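Local atomic coordinates of tetraacyldisaccharide 4'-kinase (Aquifex aeolicus, PDB entry 4EHX), a protein that phosphorylates the 4'-position of a tetraacyldisaccharide 1-phosphate with ATP, making lipid IVA in lipid A biosynthesis. Residues K203-F208 / K299-E304; L153-K158 / F193-G198; F19-Y24 / Q142-H147. All coordinates share one frame; numbering follows the deposited sequence.

Contact 1. Residues K203-F208 / K299-E304; sequences KMFREF and KLEREE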
loop_
_atom_site.group_PDB
_atom_site.type_symbol
_atom_site.label_atom_id
_atom_site.label_comp_id
_atom_site.label_asym_id
_atom_site.label_seq_id
_atom_site.Cartn_x
_atom_site.Cartn_y
_atom_site.Cartn_z
ATOM N N LYS A 203 4.735 -15.099 -7.133
ATOM C CA LYS A 203 3.579 -15.309 -6.278
ATOM C C LYS A 203 3.844 -14.749 -4.897
ATOM O O LYS A 203 4.924 -14.946 -4.330
ATOM C CB LYS A 203 3.277 -16.801 -6.164
ATOM C CG LYS A 203 2.667 -17.414 -7.419
ATOM C CD LYS A 203 2.411 -18.893 -7.146
ATOM C CE LYS A 203 1.607 -19.560 -8.236
ATOM N NZ LYS A 203 1.331 -20.961 -7.804
ATOM N N MET A 204 2.845 -14.073 -4.345
ATOM C CA MET A 204 2.992 -13.441 -3.042
ATOM C C MET A 204 1.984 -13.991 -2.053
ATOM O O MET A 204 0.783 -14.018 -2.331
ATOM C CB MET A 204 2.801 -11.929 -3.176
ATOM C CG MET A 204 2.774 -11.200 -1.836
ATOM S SD MET A 204 2.661 -9.401 -2.063
ATOM C CE MET A 204 1.219 -9.032 -1.058
ATOM N N PHE A 205 2.491 -14.429 -0.907
ATOM C CA PHE A 205 1.673 -14.975 0.174
ATOM C C PHE A 205 1.863 -14.022 1.330
ATOM O O PHE A 205 2.933 -13.442 1.472
ATOM C CB PHE A 205 2.170 -16.369 0.590
ATOM C CG PHE A 205 1.985 -17.435 -0.466
ATOM C CD1 PHE A 205 2.836 -17.505 -1.559
ATOM C CD2 PHE A 205 0.981 -18.385 -0.343
ATOM C CE1 PHE A 205 2.673 -18.496 -2.528
ATOM C CE2 PHE A 205 0.819 -19.381 -1.303
ATOM C CZ PHE A 205 1.660 -19.432 -2.397
ATOM N N ARG A 206 0.831 -13.833 2.145
ATOM C CA ARG A 206 1.008 -13.086 3.381
ATOM C C ARG A 206 0.626 -13.979 4.528
ATOM O O ARG A 206 -0.426 -14.609 4.505
ATOM C CB ARG A 206 0.173 -11.796 3.386
ATOM C CG ARG A 206 0.786 -10.697 2.538
ATOM C CD ARG A 206 0.139 -9.351 2.802
ATOM N NE ARG A 206 -1.262 -9.333 2.416
ATOM C CZ ARG A 206 -2.048 -8.267 2.511
ATOM N NH1 ARG A 206 -1.570 -7.125 2.983
ATOM N NH2 ARG A 206 -3.316 -8.345 2.134
ATOM N N GLU A 207 1.498 -14.051 5.519
ATOM C CA GLU A 207 1.314 -14.954 6.632
ATOM C C GLU A 207 1.467 -14.213 7.962
ATOM O O GLU A 207 2.314 -13.331 8.098
ATOM C CB GLU A 207 2.295 -16.132 6.505
ATOM C CG GLU A 207 2.018 -16.964 5.241
ATOM C CD GLU A 207 3.067 -18.029 4.935
ATOM O OE1 GLU A 207 3.994 -18.244 5.749
ATOM O OE2 GLU A 207 2.951 -18.655 3.860
ATOM N N PHE A 208 0.633 -14.576 8.932
ATOM C CA PHE A 208 0.602 -13.899 10.225
ATOM C C PHE A 208 1.929 -14.047 10.950
ATOM O O PHE A 208 2.409 -15.158 11.158
ATOM C CB PHE A 208 -0.530 -14.455 11.097
ATOM C CG PHE A 208 -0.622 -13.811 12.460
ATOM C CD1 PHE A 208 -0.764 -12.436 12.584
ATOM C CD2 PHE A 208 -0.574 -14.579 13.613
ATOM C CE1 PHE A 208 -0.853 -11.838 13.832
ATOM C CE2 PHE A 208 -0.663 -13.987 14.862
ATOM C CZ PHE A 208 -0.803 -12.617 14.972
ATOM N N LYS A 299 5.685 -13.362 1.927
ATOM C CA LYS A 299 6.549 -14.441 1.500
ATOM C C LYS A 299 6.416 -14.476 -0.006
ATOM O O LYS A 299 5.319 -14.686 -0.525
ATOM C CB LYS A 299 6.076 -15.770 2.077
ATOM C CG LYS A 299 5.863 -15.748 3.589
ATOM C CD LYS A 299 7.186 -15.669 4.316
ATOM C CE LYS A 299 6.987 -15.814 5.838
ATOM N NZ LYS A 299 8.281 -15.695 6.561
ATOM N N LEU A 300 7.525 -14.275 -0.700
ATOM C CA LEU A 300 7.492 -14.195 -2.159
ATOM C C LEU A 300 8.250 -15.347 -2.799
ATOM O O LEU A 300 9.403 -15.580 -2.470
ATOM C CB LEU A 300 8.136 -12.885 -2.608
ATOM C CG LEU A 300 7.828 -12.434 -4.041
ATOM C CD1 LEU A 300 6.451 -11.826 -4.079
ATOM C CD2 LEU A 300 8.847 -11.414 -4.510
ATOM N N GLU A 301 7.623 -16.045 -3.741
ATOM C CA GLU A 301 8.317 -17.095 -4.478
ATOM C C GLU A 301 9.395 -16.516 -5.408
ATOM O O GLU A 301 9.221 -15.431 -5.961
ATOM C CB GLU A 301 7.325 -17.938 -5.285
ATOM C CG GLU A 301 6.386 -18.763 -4.441
ATOM C CD GLU A 301 5.624 -19.793 -5.257
ATOM O OE1 GLU A 301 5.847 -19.870 -6.487
ATOM O OE2 GLU A 301 4.804 -20.525 -4.667
ATOM N N ARG A 302 10.502 -17.239 -5.562
ATOM C CA ARG A 302 11.592 -16.847 -6.479
ATOM C C ARG A 302 12.161 -15.487 -6.103
ATOM O O ARG A 302 12.520 -14.690 -6.961
ATOM C CB ARG A 302 11.105 -16.807 -7.929
ATOM C CG ARG A 302 10.332 -18.035 -8.377
ATOM C CD ARG A 302 9.621 -17.784 -9.710
ATOM N NE ARG A 302 10.538 -17.807 -10.850
ATOM C CZ ARG A 302 10.723 -16.793 -11.692
ATOM N NH1 ARG A 302 10.052 -15.659 -11.536
ATOM N NH2 ARG A 302 11.579 -16.916 -12.698
ATOM N N GLU A 303 12.203 -15.215 -4.804
ATOM C CA GLU A 303 12.683 -13.937 -4.294
ATOM C C GLU A 303 14.049 -13.514 -4.874
ATOM O O GLU A 303 14.275 -12.334 -5.191
ATOM C CB GLU A 303 12.716 -14.033 -2.768
ATOM C CG GLU A 303 13.606 -13.081 -2.057
ATOM C CD GLU A 303 13.370 -13.176 -0.572
ATOM O OE1 GLU A 303 12.372 -12.592 -0.101
ATOM O OE2 GLU A 303 14.151 -13.867 0.109
ATOM N N GLU A 304 14.954 -14.468 -5.035
ATOM C CA GLU A 304 16.268 -14.139 -5.576
ATOM C C GLU A 304 16.212 -13.609 -7.012
ATOM O O GLU A 304 17.066 -12.817 -7.404
ATOM C CB GLU A 304 17.240 -15.316 -5.450
ATOM C CG GLU A 304 17.721 -15.510 -4.015
ATOM C CD GLU A 304 18.198 -16.919 -3.743
ATOM O OE1 GLU A 304 17.384 -17.737 -3.237
ATOM O OE2 GLU A 304 19.384 -17.200 -4.039
HETATM O O HOH W 1 6.101 -17.315 -8.442
HETATM O O HOH W 2 4.373 -21.206 -8.771
#

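Contact 2. Residues L153-K158 / F193-G198; sequences LLLKKK and FEFFTG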
loop_
_atom_site.group_PDB
_atom_site.type_symbol
_atom_site.label_atom_id
_atom_site.label_comp_id
_atom_site.label_asym_id
_atom_site.label_seq_id
_atom_site.Cartn_x
_atom_site.Cartn_y
_atom_site.Cartn_z
ATOM N N LEU A 153 3.775 -4.550 -11.058
ATOM C CA LEU A 153 2.322 -4.530 -11.008
ATOM C C LEU A 153 1.821 -5.686 -10.178
ATOM O O LEU A 153 2.164 -6.845 -10.438
ATOM C CB LEU A 153 1.738 -4.660 -12.418
ATOM C CG LEU A 153 0.203 -4.699 -12.470
ATOM C CD1 LEU A 153 -0.388 -3.356 -12.065
ATOM C CD2 LEU A 153 -0.303 -5.122 -13.884
ATOM N N LEU A 154 0.991 -5.376 -9.194
ATOM C CA LEU A 154 0.359 -6.413 -8.374
ATOM C C LEU A 154 -0.985 -6.745 -8.973
ATOM O O LEU A 154 -1.743 -5.839 -9.347
ATOM C CB LEU A 154 0.158 -5.924 -6.936
ATOM C CG LEU A 154 1.356 -6.090 -5.989
ATOM C CD1 LEU A 154 2.610 -5.425 -6.536
ATOM C CD2 LEU A 154 0.994 -5.505 -4.617
ATOM N N LEU A 155 -1.278 -8.038 -9.046
ATOM C CA LEU A 155 -2.536 -8.539 -9.587
ATOM C C LEU A 155 -3.118 -9.572 -8.648
ATOM O O LEU A 155 -2.422 -10.509 -8.263
ATOM C CB LEU A 155 -2.291 -9.247 -10.918
ATOM C CG LEU A 155 -2.324 -8.555 -12.276
ATOM C CD1 LEU A 155 -2.198 -9.655 -13.317
ATOM C CD2 LEU A 155 -3.605 -7.743 -12.498
ATOM N N LYS A 156 -4.394 -9.437 -8.302
ATOM C CA LYS A 156 -5.079 -10.534 -7.611
ATOM C C LYS A 156 -6.046 -11.257 -8.538
ATOM O O LYS A 156 -6.489 -10.707 -9.553
ATOM C CB LYS A 156 -5.798 -10.042 -6.356
ATOM C CG LYS A 156 -6.868 -9.031 -6.630
ATOM C CD LYS A 156 -7.390 -8.434 -5.347
ATOM C CE LYS A 156 -8.321 -7.281 -5.646
ATOM N NZ LYS A 156 -8.782 -6.625 -4.395
ATOM N N LYS A 157 -6.377 -12.496 -8.200
ATOM C CA LYS A 157 -7.229 -13.294 -9.081
ATOM C C LYS A 157 -8.505 -12.528 -9.438
ATOM O O LYS A 157 -8.940 -12.534 -10.586
ATOM C CB LYS A 157 -7.563 -14.650 -8.445
ATOM C CG LYS A 157 -8.361 -15.583 -9.363
ATOM C CD LYS A 157 -8.704 -16.890 -8.643
ATOM C CE LYS A 157 -9.472 -17.851 -9.535
ATOM N NZ LYS A 157 -9.852 -19.086 -8.789
ATOM N N LYS A 158 -9.095 -11.857 -8.453
ATOM C CA LYS A 158 -10.328 -11.088 -8.673
ATOM C C LYS A 158 -10.198 -10.048 -9.800
ATOM O O LYS A 158 -11.165 -9.789 -10.535
ATOM C CB LYS A 158 -10.730 -10.387 -7.376
ATOM C CG LYS A 158 -12.106 -9.725 -7.415
ATOM C CD LYS A 158 -12.316 -8.874 -6.176
ATOM C CE LYS A 158 -13.688 -8.216 -6.174
ATOM N NZ LYS A 158 -13.854 -7.297 -5.009
ATOM N N PHE A 193 -3.680 -18.527 -7.578
ATOM C CA PHE A 193 -3.901 -18.600 -9.017
ATOM C C PHE A 193 -2.600 -18.499 -9.779
ATOM O O PHE A 193 -1.584 -18.078 -9.237
ATOM C CB PHE A 193 -4.880 -17.511 -9.488
ATOM C CG PHE A 193 -4.305 -16.110 -9.494
ATOM C CD1 PHE A 193 -4.089 -15.425 -8.306
ATOM C CD2 PHE A 193 -4.014 -15.468 -10.695
ATOM C CE1 PHE A 193 -3.572 -14.133 -8.313
ATOM C CE2 PHE A 193 -3.503 -14.173 -10.719
ATOM C CZ PHE A 193 -3.283 -13.499 -9.524
ATOM N N GLU A 194 -2.654 -18.870 -11.052
ATOM C CA GLU A 194 -1.515 -18.750 -11.945
ATOM C C GLU A 194 -1.873 -17.759 -13.038
ATOM O O GLU A 194 -3.040 -17.601 -13.393
ATOM C CB GLU A 194 -1.191 -20.108 -12.571
ATOM C CG GLU A 194 -1.014 -21.240 -11.568
ATOM C CD GLU A 194 0.366 -21.264 -10.936
ATOM O OE1 GLU A 194 1.245 -20.500 -11.393
ATOM O OE2 GLU A 194 0.571 -22.055 -9.986
ATOM N N PHE A 195 -0.867 -17.092 -13.581
ATOM C CA PHE A 195 -1.103 -16.174 -14.680
ATOM C C PHE A 195 0.172 -16.010 -15.485
ATOM O O PHE A 195 1.136 -15.397 -15.021
ATOM C CB PHE A 195 -1.573 -14.827 -14.141
ATOM C CG PHE A 195 -1.987 -13.859 -15.208
ATOM C CD1 PHE A 195 -2.968 -14.196 -16.123
ATOM C CD2 PHE A 195 -1.410 -12.603 -15.283
ATOM C CE1 PHE A 195 -3.357 -13.301 -17.105
ATOM C CE2 PHE A 195 -1.795 -11.703 -16.258
ATOM C CZ PHE A 195 -2.771 -12.051 -17.170
ATOM N N PHE A 196 0.174 -16.563 -16.693
ATOM C CA PHE A 196 1.359 -16.528 -17.540
ATOM C C PHE A 196 1.285 -15.445 -18.608
ATOM O O PHE A 196 0.326 -15.373 -19.384
ATOM C CB PHE A 196 1.603 -17.880 -18.207
ATOM C CG PHE A 196 2.793 -17.885 -19.119
ATOM C CD1 PHE A 196 4.064 -18.121 -18.618
ATOM C CD2 PHE A 196 2.646 -17.631 -20.472
ATOM C CE1 PHE A 196 5.166 -18.116 -19.453
ATOM C CE2 PHE A 196 3.741 -17.623 -21.312
ATOM C CZ PHE A 196 5.005 -17.868 -20.800
ATOM N N THR A 197 2.320 -14.613 -18.645
ATOM C CA THR A 197 2.412 -13.525 -19.601
ATOM C C THR A 197 3.760 -13.530 -20.306
ATOM O O THR A 197 3.971 -12.779 -21.257
ATOM C CB THR A 197 2.280 -12.163 -18.899
ATOM O OG1 THR A 197 3.352 -12.010 -17.957
ATOM C CG2 THR A 197 0.950 -12.052 -18.177
ATOM N N GLY A 198 4.685 -14.351 -19.820
ATOM C CA GLY A 198 6.057 -14.285 -20.287
ATOM C C GLY A 198 6.917 -13.330 -19.469
ATOM O O GLY A 198 8.148 -13.395 -19.521
#

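Contact 3. Residues F19-Y24 / Q142-H147; sequences FRNTLY and QHRKLH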
loop_
_atom_site.group_PDB
_atom_site.type_symbol
_atom_site.label_atom_id
_atom_site.label_comp_id
_atom_site.label_asym_id
_atom_site.label_seq_id
_atom_site.Cartn_x
_atom_site.Cartn_y
_atom_site.Cartn_z
ATOM N N PHE A 19 -7.484 6.782 -24.274
ATOM C CA PHE A 19 -6.921 7.928 -24.989
ATOM C C PHE A 19 -5.665 8.438 -24.289
ATOM O O PHE A 19 -4.638 8.677 -24.932
ATOM C CB PHE A 19 -7.944 9.063 -25.132
ATOM C CG PHE A 19 -7.406 10.264 -25.869
ATOM C CD1 PHE A 19 -7.103 10.185 -27.218
ATOM C CD2 PHE A 19 -7.192 11.465 -25.208
ATOM C CE1 PHE A 19 -6.604 11.283 -27.900
ATOM C CE2 PHE A 19 -6.700 12.575 -25.893
ATOM C CZ PHE A 19 -6.401 12.477 -27.232
ATOM N N ARG A 20 -5.730 8.578 -22.969
ATOM C CA ARG A 20 -4.564 9.047 -22.218
ATOM C C ARG A 20 -3.416 8.057 -22.366
ATOM O O ARG A 20 -2.256 8.441 -22.574
ATOM C CB ARG A 20 -4.916 9.236 -20.732
ATOM C CG ARG A 20 -3.708 9.665 -19.859
ATOM C CD ARG A 20 -4.132 10.091 -18.435
ATOM N NE ARG A 20 -2.971 10.243 -17.555
ATOM C CZ ARG A 20 -2.406 9.220 -16.935
ATOM N NH1 ARG A 20 -2.924 8.007 -17.090
ATOM N NH2 ARG A 20 -1.350 9.399 -16.154
ATOM N N ASN A 21 -3.725 6.769 -22.268
ATOM C CA ASN A 21 -2.645 5.792 -22.361
ATOM C C ASN A 21 -2.031 5.727 -23.762
ATOM O O ASN A 21 -0.836 5.504 -23.904
ATOM C CB ASN A 21 -3.090 4.414 -21.874
ATOM C CG ASN A 21 -3.040 4.295 -20.353
ATOM O OD1 ASN A 21 -2.116 4.794 -19.718
ATOM N ND2 ASN A 21 -4.040 3.635 -19.769
ATOM N N THR A 22 -2.852 5.938 -24.785
ATOM C CA THR A 22 -2.326 6.010 -26.153
ATOM C C THR A 22 -1.331 7.159 -26.291
ATOM O O THR A 22 -0.273 7.017 -26.926
ATOM C CB THR A 22 -3.458 6.162 -27.181
ATOM O OG1 THR A 22 -4.270 4.981 -27.157
ATOM C CG2 THR A 22 -2.897 6.363 -28.580
ATOM N N LEU A 23 -1.648 8.296 -25.681
ATOM C CA LEU A 23 -0.732 9.437 -25.744
ATOM C C LEU A 23 0.632 9.105 -25.137
ATOM O O LEU A 23 1.672 9.412 -25.733
ATOM C CB LEU A 23 -1.348 10.677 -25.082
ATOM C CG LEU A 23 -2.587 11.225 -25.802
ATOM C CD1 LEU A 23 -3.236 12.352 -25.009
ATOM C CD2 LEU A 23 -2.228 11.685 -27.200
ATOM N N TYR A 24 0.642 8.467 -23.969
ATOM C CA TYR A 24 1.915 8.063 -23.377
ATOM C C TYR A 24 2.602 6.978 -24.201
ATOM O O TYR A 24 3.809 7.040 -24.403
ATOM C CB TYR A 24 1.751 7.604 -21.931
ATOM C CG TYR A 24 1.687 8.766 -20.958
ATOM C CD1 TYR A 24 2.837 9.464 -20.618
ATOM C CD2 TYR A 24 0.478 9.174 -20.408
ATOM C CE1 TYR A 24 2.793 10.518 -19.742
ATOM C CE2 TYR A 24 0.422 10.243 -19.518
ATOM C CZ TYR A 24 1.585 10.910 -19.198
ATOM O OH TYR A 24 1.564 11.974 -18.333
ATOM N N GLN A 142 -0.171 4.065 -12.549
ATOM C CA GLN A 142 -0.854 5.029 -13.418
ATOM C C GLN A 142 -0.096 6.356 -13.612
ATOM O O GLN A 142 -0.457 7.164 -14.478
ATOM C CB GLN A 142 -2.249 5.335 -12.854
ATOM C CG GLN A 142 -3.262 4.195 -13.013
ATOM C CD GLN A 142 -3.036 3.054 -12.031
ATOM O OE1 GLN A 142 -2.718 3.276 -10.858
ATOM N NE2 GLN A 142 -3.202 1.831 -12.504
ATOM N N HIS A 143 0.926 6.605 -12.796
ATOM C CA HIS A 143 1.620 7.896 -12.847
ATOM C C HIS A 143 2.693 7.917 -13.940
ATOM O O HIS A 143 3.891 8.014 -13.651
ATOM C CB HIS A 143 2.213 8.266 -11.477
ATOM C CG HIS A 143 2.534 9.726 -11.345
ATOM N ND1 HIS A 143 1.561 10.683 -11.139
ATOM C CD2 HIS A 143 3.712 10.395 -11.403
ATOM C CE1 HIS A 143 2.124 11.879 -11.083
ATOM N NE2 HIS A 143 3.429 11.733 -11.241
ATOM N N ARG A 144 2.258 7.841 -15.198
ATOM C CA ARG A 144 3.170 7.556 -16.303
ATOM C C ARG A 144 4.110 8.707 -16.621
ATOM O O ARG A 144 5.138 8.510 -17.276
ATOM C CB ARG A 144 2.388 7.143 -17.552
ATOM C CG ARG A 144 1.592 5.856 -17.347
ATOM C CD ARG A 144 0.975 5.344 -18.648
ATOM N NE ARG A 144 1.979 4.895 -19.619
ATOM C CZ ARG A 144 1.681 4.452 -20.840
ATOM N NH1 ARG A 144 0.408 4.388 -21.239
ATOM N NH2 ARG A 144 2.647 4.082 -21.671
ATOM N N LYS A 145 3.764 9.898 -16.138
ATOM C CA LYS A 145 4.615 11.072 -16.308
ATOM C C LYS A 145 5.998 10.878 -15.676
ATOM O O LYS A 145 6.943 11.562 -16.045
ATOM C CB LYS A 145 3.946 12.328 -15.712
ATOM C CG LYS A 145 4.703 13.633 -15.983
ATOM C CD LYS A 145 4.390 14.742 -14.964
ATOM C CE LYS A 145 2.907 14.964 -14.757
ATOM N NZ LYS A 145 2.620 16.332 -14.181
ATOM N N LEU A 146 6.117 9.969 -14.708
ATOM C CA LEU A 146 7.433 9.708 -14.112
ATOM C C LEU A 146 8.011 8.392 -14.592
ATOM O O LEU A 146 7.399 7.333 -14.409
ATOM C CB LEU A 146 7.387 9.741 -12.572
ATOM C CG LEU A 146 8.688 9.399 -11.822
ATOM C CD1 LEU A 146 9.826 10.341 -12.211
ATOM C CD2 LEU A 146 8.448 9.488 -10.290
ATOM N N HIS A 147 9.183 8.454 -15.223
ATOM C CA HIS A 147 9.853 7.229 -15.648
ATOM C C HIS A 147 10.106 6.338 -14.445
ATOM O O HIS A 147 10.535 6.828 -13.395
ATOM C CB HIS A 147 11.213 7.513 -16.297
ATOM C CG HIS A 147 11.995 6.264 -16.581
ATOM N ND1 HIS A 147 11.667 5.404 -17.608
ATOM C CD2 HIS A 147 13.041 5.693 -15.937
ATOM C CE1 HIS A 147 12.490 4.369 -17.597
ATOM N NE2 HIS A 147 13.334 4.521 -16.593
HETATM O O HOH W 3 0.997 10.799 -15.073
#

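Contact 1. Residues K203-F208 / K299-E304
Phe205 and Lys299 face each other as an antiparallel hydrogen-bonded pair. Phe205 N donates a hydrogen bond to Lys299 O at 2.9 Å. Lys299 N donates one to Phe205 O at 2.8 Å, with an almost straight N-H...O angle of 177°. Two residues along, past the Met204-Leu300 pair, Glu301 N bonds to Lys203 O at 3.0 Å. This backbone ladder is the tight part of the contact. Met204 and Leu300 form the non-hydrogen-bonded pair between these links. Their side chains share one face of the sheet, where Leu300 CD1 touches Met204 CB at 3.8 Å. Helix 51-61 covers that face through Phe54 and Tyr57, and Val184 of the adjacent strand 182-186 packs alongside. Helix 51-61 starts at the end of the P-loop, and Met204 comes close to Gly50, predicted to bind ATP. The antiparallel pairing thus joins strand 201-212 to the last strand of the chain. Beyond it, a type II turn from Leu300 to Glu303 leads into helix 303-312, with Arg302 at the N-cap. The other face, with Phe205 and Lys299, is looser. The Phe205 ring presents its edge to Lys299 O. Glu301 OE2 approaches the ring obliquely, 3.6 Å from Phe205 CE1, with the carboxylate and ring planes 21° apart. Lys203 and Glu301 run side by side in the same direction. Beyond CG the Lys203 chain is extended (chi2 -179°), which lays its CD 3.6 Å from Glu301 OE1. The two charged ends do not meet: Lys203 NZ has its salt bridge with Glu194. One water links Lys203 N to Glu301 OE1, and a second joins the same oxygen to Lys203 NZ, weakly on the lysine side. Toward solvent, Glu207 crosses Lys299 at about a right angle, its OE1 3.8 Å from Lys299 CG.

Contact 2. Residues L153-K158 / F193-G198
Phe193 CG sits between the backbone N and the carbonyl carbon (chi1 73°), a crowded position that goes with the ring lying against Lys157. Lys157 places CG opposite its backbone N (chi1 -175°) and stays extended, its chain sliding past the phenylalanine in the opposite direction. The backbone of Lys157 lies on one face of the Phe193 ring, with CA over the centre. The CB of Lys157 makes a CH-pi contact with that face, 3.9 Å from the ring centroid and 26° off the ring normal. Lys157 N also lies over this face, 3.2 Å from Phe193 CE1. At the ring edge, in plane, Leu155 O comes within 3.4 Å of Phe193 CZ. The ring is therefore fitted to the region where strand 150-156 gives way to the short, weakly bonded helix 157-160. A second aromatic group extends the packing. Leu155 CD1 touches Phe195 CE2 at 3.6 Å, the two side chains crossing obliquely. Lys156 points the other way, and its NZ bonds to Gly48 O in the predicted ATP-binding loop. With Phe193 cut back to an alanine, the backbone of Lys157 and its CB would probably lose the ring face they rest on, and a gap would open beside Leu155 O. Phe193 N is held by Gln188 OE1. Phe193 and Phe195 also rest on Leu160 of helix 157-160, and Phe193 reaches Leu185 of strand 182-186. That strand runs parallel to strand 150-156 and pairs with it through Leu153 and Leu155. The segment 193-198 belongs to the loop that leaves strand 182-186, packs over the end of strand 150-156, and then enters strand 201-212.

Contact 3. Residues F19-Y24 / Q142-H147
The Tyr24 ring and the Arg144 guanidinium each carry the other residue's CB over one face. Arg144 CB sits over the centre of the Tyr24 ring, 3.8 Å from the centroid and 8° off the normal, a CH-pi contact. In return Tyr24 CB lies 3.3 Å from Arg144 CZ. The two planes are 32° apart. A bend at chi3 (67°) brings this guanidinium to Asn21. There Arg144 NH1 bonds to Asn21 OD1 at 3.0 Å, with the oxygen in the guanidinium plane but the donor above the carbonyl plane of the amide. The same NH1 makes a weak bond to Asn21 O. Arg144 NH2 forms a salt bridge with Asp25. The Arg20 guanidinium has Tyr24 CE2 over one face, and at its edge, in plane, Gln142 O and a water. Arg20 NH2 bonds to Gln142 O at 2.9 Å, and the water, held weakly by that NH2, accepts from Lys145 N at 3.1 Å. Glu172 bonds to both Asn21 ND2 and Gln142 NE2, while Lys145 NZ pairs with Asp118. Gln142 NE2 also bonds to Asn43 O at the end of strand 38-43, just before the predicted ATP-binding loop. The segment 142-147, with its type I turn from His143 to Leu146, links strands 134-138 and 150-156. It docks on the C-terminal part of helix 7-25, with helix 119-130 beside His143 and Leu146.

Overall arrangement
The chain starts with helix 7-25, whose later part meets the loop at 142-147 in contact 3. This closes a span that includes the predicted ATP-binding loop. Strand 150-156 follows, and its end meets the loop at 193-198 in contact 2. The chain then enters strand 201-212, which contact 1 joins to the end of strand 291-300 some ninety residues later. The three contacts come in series, and none nests in or crosses another. Contacts 1 and 2 adjoin at Lys203 and the 193-198 loop. Contact 3 touches neither, its nearest atoms about 6 Å from those of contact 2 and about 16 Å from those of contact 1.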